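Local coordinates for endoglucanase (Clostridium thermocellum, PDB 2C4X), which is the C-terminal PKD and CBM44 part of a cellulosomal cellulase, whose carbohydrate-binding module recognises beta-glucan chains and xyloglucan, at residues V160-S174 / V207-E221. The protein carries 1 engineered substitution. Sequence-based numbering, arbitrary orientation.
Sequences VVPGTTMTFRIWIPS and VKTDDWNEITLTLPE
Trp171 packs against Trp212 and Asp210. With CG anti to the backbone N (chi1 -162°), the indole is carried over Asp210 and Asp211. CB sits over the six-membered ring of Trp212, 3.8 Å from its centroid, a CH-pi contact. CD1, on the edge of the Trp171 indole, points at the face of the Trp212 ring, an edge-to-face pair with planes at 75°. Farther out, CZ2 comes 3.5 Å from Asp210 CA, which lies over the six-membered ring of Trp171, a second CH-pi contact, and CH2 ends near Asp210 OD1. A broad indole suits this place because it spans the neighbouring strand and the loop leading into it. Asp210 OD2 accepts from Ser174 OG at 2.6 Å.

Strands 165-172 and 211-218 pair antiparallel in one sheet of the CBM44 beta-sandwich, 211-218 lying at one edge of the sheet. Phe168, Ile170, Ile215 and Leu217 turn apolar side chains inward to the opposing sheet, Ile170 CD1 meeting Ile215 CD1 at 3.9 Å.

On the outer face, polar residues suit the more exposed surface. In a salt bridge, Arg169 gives NE (3.0 Å) and, less straight, NH2 to Glu214 OE2, side-on, both from above the carboxylate plane; its NH1 bonds Ala249 O. Thr167 CG2 packs over the centre of one guanidinium face, while Thr165 OG1 and Thr218 OG1 share a hydrogen bond.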
loop_
_atom_site.group_PDB
_atom_site.type_symbol
_atom_site.label_atom_id
_atom_site.label_comp_id
_atom_site.label_asym_id
_atom_site.label_seq_id
_atom_site.Cartn_x
_atom_site.Cartn_y
_atom_site.Cartn_z
ATOM N N VAL A 160 4.628 12.303 -11.093
ATOM C CA VAL A 160 4.242 12.705 -9.734
ATOM C C VAL A 160 4.736 14.112 -9.404
ATOM O O VAL A 160 5.742 14.566 -9.951
ATOM C CB VAL A 160 4.741 11.697 -8.654
ATOM C CG1 VAL A 160 4.104 10.339 -8.862
ATOM C CG2 VAL A 160 6.255 11.560 -8.672
ATOM N N VAL A 161 4.020 14.811 -8.526
ATOM C CA VAL A 161 4.508 16.091 -8.029
ATOM C C VAL A 161 5.609 15.835 -6.991
ATOM O O VAL A 161 5.562 14.825 -6.284
ATOM C CB VAL A 161 3.373 17.011 -7.458
ATOM C CG1 VAL A 161 2.297 17.268 -8.518
ATOM C CG2 VAL A 161 2.766 16.439 -6.182
ATOM N N PRO A 162 6.617 16.726 -6.922
ATOM C CA PRO A 162 7.650 16.619 -5.888
ATOM C C PRO A 162 7.067 16.492 -4.476
ATOM O O PRO A 162 6.103 17.182 -4.131
ATOM C CB PRO A 162 8.419 17.932 -6.038
ATOM C CG PRO A 162 8.253 18.289 -7.472
ATOM C CD PRO A 162 6.859 17.872 -7.821
ATOM N N GLY A 163 7.650 15.603 -3.676
ATOM C CA GLY A 163 7.175 15.345 -2.315
ATOM C C GLY A 163 6.343 14.076 -2.188
ATOM O O GLY A 163 6.049 13.639 -1.076
ATOM N N THR A 164 5.972 13.486 -3.324
ATOM C CA THR A 164 5.066 12.325 -3.363
ATOM C C THR A 164 5.759 11.018 -2.980
ATOM O O THR A 164 6.851 10.717 -3.467
ATOM C CB THR A 164 4.453 12.152 -4.779
ATOM O OG1 THR A 164 3.815 13.368 -5.181
ATOM C CG2 THR A 164 3.439 10.990 -4.834
ATOM N N THR A 165 5.117 10.240 -2.115
ATOM C CA THR A 165 5.595 8.902 -1.811
ATOM C C THR A 165 4.831 7.891 -2.664
ATOM O O THR A 165 3.605 7.806 -2.594
ATOM C CB THR A 165 5.469 8.570 -0.313
ATOM O OG1 THR A 165 6.232 9.513 0.448
ATOM C CG2 THR A 165 5.974 7.160 -0.012
HETATM N N MSE A 166 5.574 7.149 -3.479
HETATM C CA MSE A 166 5.022 6.074 -4.297
HETATM C C MSE A 166 5.211 4.740 -3.590
HETATM O O MSE A 166 6.243 4.516 -2.956
HETATM C CB MSE A 166 5.743 6.016 -5.645
HETATM C CG MSE A 166 5.484 7.184 -6.580
HETATM SE SE MSE A 166 7.062 7.526 -7.711
HETATM C CE MSE A 166 8.029 8.641 -6.408
ATOM N N THR A 167 4.224 3.854 -3.730
ATOM C CA THR A 167 4.308 2.488 -3.227
ATOM C C THR A 167 4.308 1.498 -4.393
ATOM O O THR A 167 3.388 1.497 -5.213
ATOM C CB THR A 167 3.126 2.183 -2.265
ATOM O OG1 THR A 167 3.197 3.063 -1.142
ATOM C CG2 THR A 167 3.164 0.750 -1.769
ATOM N N PHE A 168 5.350 0.668 -4.462
ATOM C CA PHE A 168 5.473 -0.374 -5.483
ATOM C C PHE A 168 5.216 -1.727 -4.831
ATOM O O PHE A 168 5.589 -1.938 -3.674
ATOM C CB PHE A 168 6.889 -0.396 -6.073
ATOM C CG PHE A 168 7.280 0.853 -6.823
ATOM C CD1 PHE A 168 7.580 2.042 -6.143
ATOM C CD2 PHE A 168 7.396 0.825 -8.212
ATOM C CE1 PHE A 168 7.965 3.197 -6.840
ATOM C CE2 PHE A 168 7.781 1.970 -8.926
ATOM C CZ PHE A 168 8.071 3.160 -8.238
ATOM N N ARG A 169 4.580 -2.638 -5.563
ATOM C CA ARG A 169 4.505 -4.042 -5.152
ATOM C C ARG A 169 5.212 -4.925 -6.178
ATOM O O ARG A 169 4.866 -4.924 -7.361
ATOM C CB ARG A 169 3.053 -4.496 -4.932
ATOM C CG ARG A 169 2.452 -3.990 -3.635
ATOM C CD ARG A 169 1.815 -2.615 -3.778
ATOM N NE ARG A 169 1.141 -2.222 -2.536
ATOM C CZ ARG A 169 0.172 -1.310 -2.449
ATOM N NH1 ARG A 169 -0.264 -0.680 -3.535
ATOM N NH2 ARG A 169 -0.374 -1.033 -1.271
ATOM N N ILE A 170 6.211 -5.668 -5.714
ATOM C CA ILE A 170 7.090 -6.423 -6.599
ATOM C C ILE A 170 7.242 -7.846 -6.079
ATOM O O ILE A 170 7.690 -8.056 -4.954
ATOM C CB ILE A 170 8.498 -5.740 -6.726
ATOM C CG1 ILE A 170 8.358 -4.238 -7.011
ATOM C CG2 ILE A 170 9.353 -6.408 -7.811
ATOM C CD1 ILE A 170 9.656 -3.429 -6.821
ATOM N N TRP A 171 6.853 -8.813 -6.901
ATOM C CA TRP A 171 7.025 -10.226 -6.584
ATOM C C TRP A 171 8.389 -10.660 -7.105
ATOM O O TRP A 171 8.626 -10.681 -8.310
ATOM C CB TRP A 171 5.910 -11.055 -7.233
ATOM C CG TRP A 171 5.714 -12.432 -6.645
ATOM C CD1 TRP A 171 4.832 -12.779 -5.662
ATOM C CD2 TRP A 171 6.400 -13.640 -7.011
ATOM N NE1 TRP A 171 4.928 -14.124 -5.386
ATOM C CE2 TRP A 171 5.882 -14.677 -6.199
ATOM C CE3 TRP A 171 7.404 -13.947 -7.942
ATOM C CZ2 TRP A 171 6.333 -16.004 -6.291
ATOM C CZ3 TRP A 171 7.854 -15.265 -8.033
ATOM C CH2 TRP A 171 7.315 -16.278 -7.212
ATOM N N ILE A 172 9.287 -11.003 -6.189
ATOM C CA ILE A 172 10.659 -11.353 -6.552
ATOM C C ILE A 172 10.905 -12.850 -6.330
ATOM O O ILE A 172 10.676 -13.348 -5.227
ATOM C CB ILE A 172 11.666 -10.489 -5.753
ATOM C CG1 ILE A 172 11.420 -8.998 -6.043
ATOM C CG2 ILE A 172 13.114 -10.882 -6.065
ATOM C CD1 ILE A 172 11.852 -8.057 -4.938
ATOM N N PRO A 173 11.364 -13.572 -7.379
ATOM C CA PRO A 173 11.588 -15.013 -7.268
ATOM C C PRO A 173 12.940 -15.358 -6.638
ATOM O O PRO A 173 13.870 -14.543 -6.662
ATOM C CB PRO A 173 11.560 -15.476 -8.724
ATOM C CG PRO A 173 12.150 -14.307 -9.479
ATOM C CD PRO A 173 11.706 -13.067 -8.727
ATOM N N SER A 174 13.034 -16.566 -6.087
ATOM C CA SER A 174 14.269 -17.065 -5.492
ATOM C C SER A 174 15.152 -17.741 -6.537
ATOM O O SER A 174 14.671 -18.154 -7.595
ATOM C CB SER A 174 13.953 -18.052 -4.366
ATOM O OG SER A 174 13.142 -19.102 -4.849
ATOM N N VAL A 207 15.493 -9.209 0.716
ATOM C CA VAL A 207 14.219 -9.224 0.013
ATOM C C VAL A 207 13.448 -10.508 0.348
ATOM O O VAL A 207 14.057 -11.557 0.572
ATOM C CB VAL A 207 14.466 -9.056 -1.523
ATOM C CG1 VAL A 207 13.503 -9.880 -2.360
ATOM C CG2 VAL A 207 14.434 -7.573 -1.918
ATOM N N LYS A 208 12.118 -10.410 0.407
ATOM C CA LYS A 208 11.256 -11.588 0.553
ATOM C C LYS A 208 11.107 -12.289 -0.792
ATOM O O LYS A 208 10.382 -11.820 -1.671
ATOM C CB LYS A 208 9.870 -11.208 1.089
ATOM C CG LYS A 208 9.856 -10.666 2.511
ATOM C CD LYS A 208 8.445 -10.662 3.086
ATOM C CE LYS A 208 7.547 -9.642 2.389
ATOM N NZ LYS A 208 6.100 -9.953 2.600
ATOM N N THR A 209 11.803 -13.409 -0.949
ATOM C CA THR A 209 11.777 -14.156 -2.204
ATOM C C THR A 209 10.515 -15.008 -2.321
ATOM O O THR A 209 9.965 -15.461 -1.311
ATOM C CB THR A 209 13.048 -15.009 -2.399
ATOM O OG1 THR A 209 13.341 -15.726 -1.196
ATOM C CG2 THR A 209 14.239 -14.122 -2.746
ATOM N N ASP A 210 10.067 -15.209 -3.560
ATOM C CA ASP A 210 8.807 -15.892 -3.878
ATOM C C ASP A 210 7.606 -15.298 -3.139
ATOM O O ASP A 210 6.713 -16.018 -2.693
ATOM C CB ASP A 210 8.915 -17.405 -3.639
ATOM C CG ASP A 210 9.960 -18.058 -4.514
ATOM O OD1 ASP A 210 10.043 -17.710 -5.713
ATOM O OD2 ASP A 210 10.696 -18.922 -3.996
ATOM N N ASP A 211 7.596 -13.972 -3.031
ATOM C CA ASP A 211 6.565 -13.248 -2.300
ATOM C C ASP A 211 6.475 -11.806 -2.789
ATOM O O ASP A 211 7.389 -11.302 -3.458
ATOM C CB ASP A 211 6.872 -13.268 -0.794
ATOM C CG ASP A 211 5.619 -13.212 0.068
ATOM O OD1 ASP A 211 4.501 -13.083 -0.480
ATOM O OD2 ASP A 211 5.758 -13.305 1.307
ATOM N N TRP A 212 5.370 -11.151 -2.453
ATOM C CA TRP A 212 5.182 -9.741 -2.763
ATOM C C TRP A 212 5.964 -8.869 -1.794
ATOM O O TRP A 212 5.895 -9.055 -0.570
ATOM C CB TRP A 212 3.695 -9.372 -2.738
ATOM C CG TRP A 212 2.934 -9.894 -3.924
ATOM C CD1 TRP A 212 2.076 -10.965 -3.952
ATOM C CD2 TRP A 212 2.961 -9.369 -5.256
ATOM N NE1 TRP A 212 1.572 -11.135 -5.222
ATOM C CE2 TRP A 212 2.097 -10.170 -6.041
ATOM C CE3 TRP A 212 3.633 -8.300 -5.867
ATOM C CZ2 TRP A 212 1.888 -9.932 -7.402
ATOM C CZ3 TRP A 212 3.422 -8.065 -7.221
ATOM C CH2 TRP A 212 2.557 -8.880 -7.972
ATOM N N ASN A 213 6.716 -7.925 -2.359
ATOM C CA ASN A 213 7.471 -6.953 -1.588
ATOM C C ASN A 213 6.905 -5.563 -1.813
ATOM O O ASN A 213 6.820 -5.092 -2.954
ATOM C CB ASN A 213 8.950 -6.961 -1.986
ATOM C CG ASN A 213 9.655 -8.236 -1.583
ATOM O OD1 ASN A 213 10.388 -8.261 -0.600
ATOM N ND2 ASN A 213 9.430 -9.305 -2.335
ATOM N N GLU A 214 6.519 -4.918 -0.721
ATOM C CA GLU A 214 6.012 -3.565 -0.774
ATOM C C GLU A 214 7.161 -2.600 -0.480
ATOM O O GLU A 214 7.714 -2.596 0.621
ATOM C CB GLU A 214 4.849 -3.401 0.208
ATOM C CG GLU A 214 4.081 -2.106 0.052
ATOM C CD GLU A 214 2.724 -2.150 0.725
ATOM O OE1 GLU A 214 2.549 -1.423 1.727
ATOM O OE2 GLU A 214 1.842 -2.908 0.255
ATOM N N ILE A 215 7.535 -1.814 -1.487
ATOM C CA ILE A 215 8.670 -0.891 -1.396
ATOM C C ILE A 215 8.197 0.525 -1.726
ATOM O O ILE A 215 7.569 0.751 -2.760
ATOM C CB ILE A 215 9.832 -1.309 -2.350
ATOM C CG1 ILE A 215 10.255 -2.759 -2.099
ATOM C CG2 ILE A 215 11.036 -0.377 -2.191
ATOM C CD1 ILE A 215 11.071 -3.383 -3.232
ATOM N N THR A 216 8.473 1.470 -0.830
ATOM C CA THR A 216 8.109 2.866 -1.075
ATOM C C THR A 216 9.286 3.700 -1.574
ATOM O O THR A 216 10.456 3.356 -1.361
ATOM C CB THR A 216 7.497 3.558 0.165
ATOM O OG1 THR A 216 8.487 3.660 1.191
ATOM C CG2 THR A 216 6.275 2.796 0.687
ATOM N N LEU A 217 8.956 4.814 -2.218
ATOM C CA LEU A 217 9.949 5.729 -2.764
ATOM C C LEU A 217 9.381 7.145 -2.763
ATOM O O LEU A 217 8.265 7.364 -3.236
ATOM C CB LEU A 217 10.312 5.297 -4.187
ATOM C CG LEU A 217 11.183 6.240 -5.021
ATOM C CD1 LEU A 217 12.564 6.378 -4.424
ATOM C CD2 LEU A 217 11.256 5.750 -6.434
ATOM N N THR A 218 10.137 8.099 -2.226
ATOM C CA THR A 218 9.716 9.499 -2.237
ATOM C C THR A 218 10.498 10.325 -3.256
ATOM O O THR A 218 11.740 10.310 -3.264
ATOM C CB THR A 218 9.831 10.143 -0.835
ATOM O OG1 THR A 218 9.107 9.349 0.103
ATOM C CG2 THR A 218 9.256 11.560 -0.822
ATOM N N LEU A 219 9.769 11.026 -4.124
ATOM C CA LEU A 219 10.367 12.075 -4.946
ATOM C C LEU A 219 10.556 13.302 -4.045
ATOM O O LEU A 219 9.579 13.822 -3.518
ATOM C CB LEU A 219 9.473 12.413 -6.149
ATOM C CG LEU A 219 9.992 13.517 -7.088
ATOM C CD1 LEU A 219 11.253 13.048 -7.825
ATOM C CD2 LEU A 219 8.928 13.962 -8.085
ATOM N N PRO A 220 11.815 13.748 -3.840
ATOM C CA PRO A 220 12.066 14.867 -2.924
ATOM C C PRO A 220 11.337 16.158 -3.309
ATOM O O PRO A 220 11.122 16.434 -4.494
ATOM C CB PRO A 220 13.586 15.060 -3.008
ATOM C CG PRO A 220 14.105 13.735 -3.458
ATOM C CD PRO A 220 13.069 13.224 -4.416
ATOM N N GLU A 221 10.979 16.940 -2.298
ATOM C CA GLU A 221 10.227 18.183 -2.482
ATOM C C GLU A 221 10.920 19.276 -3.313
ATOM O O GLU A 221 10.246 20.134 -3.890
ATOM C CB GLU A 221 9.832 18.747 -1.118
ATOM C CG GLU A 221 8.375 19.128 -1.053
ATOM C CD GLU A 221 7.719 18.686 0.241
ATOM O OE1 GLU A 221 7.948 19.353 1.279
ATOM O OE2 GLU A 221 6.966 17.681 0.214
HETATM O O HOH W 1 3.232 1.829 1.765
#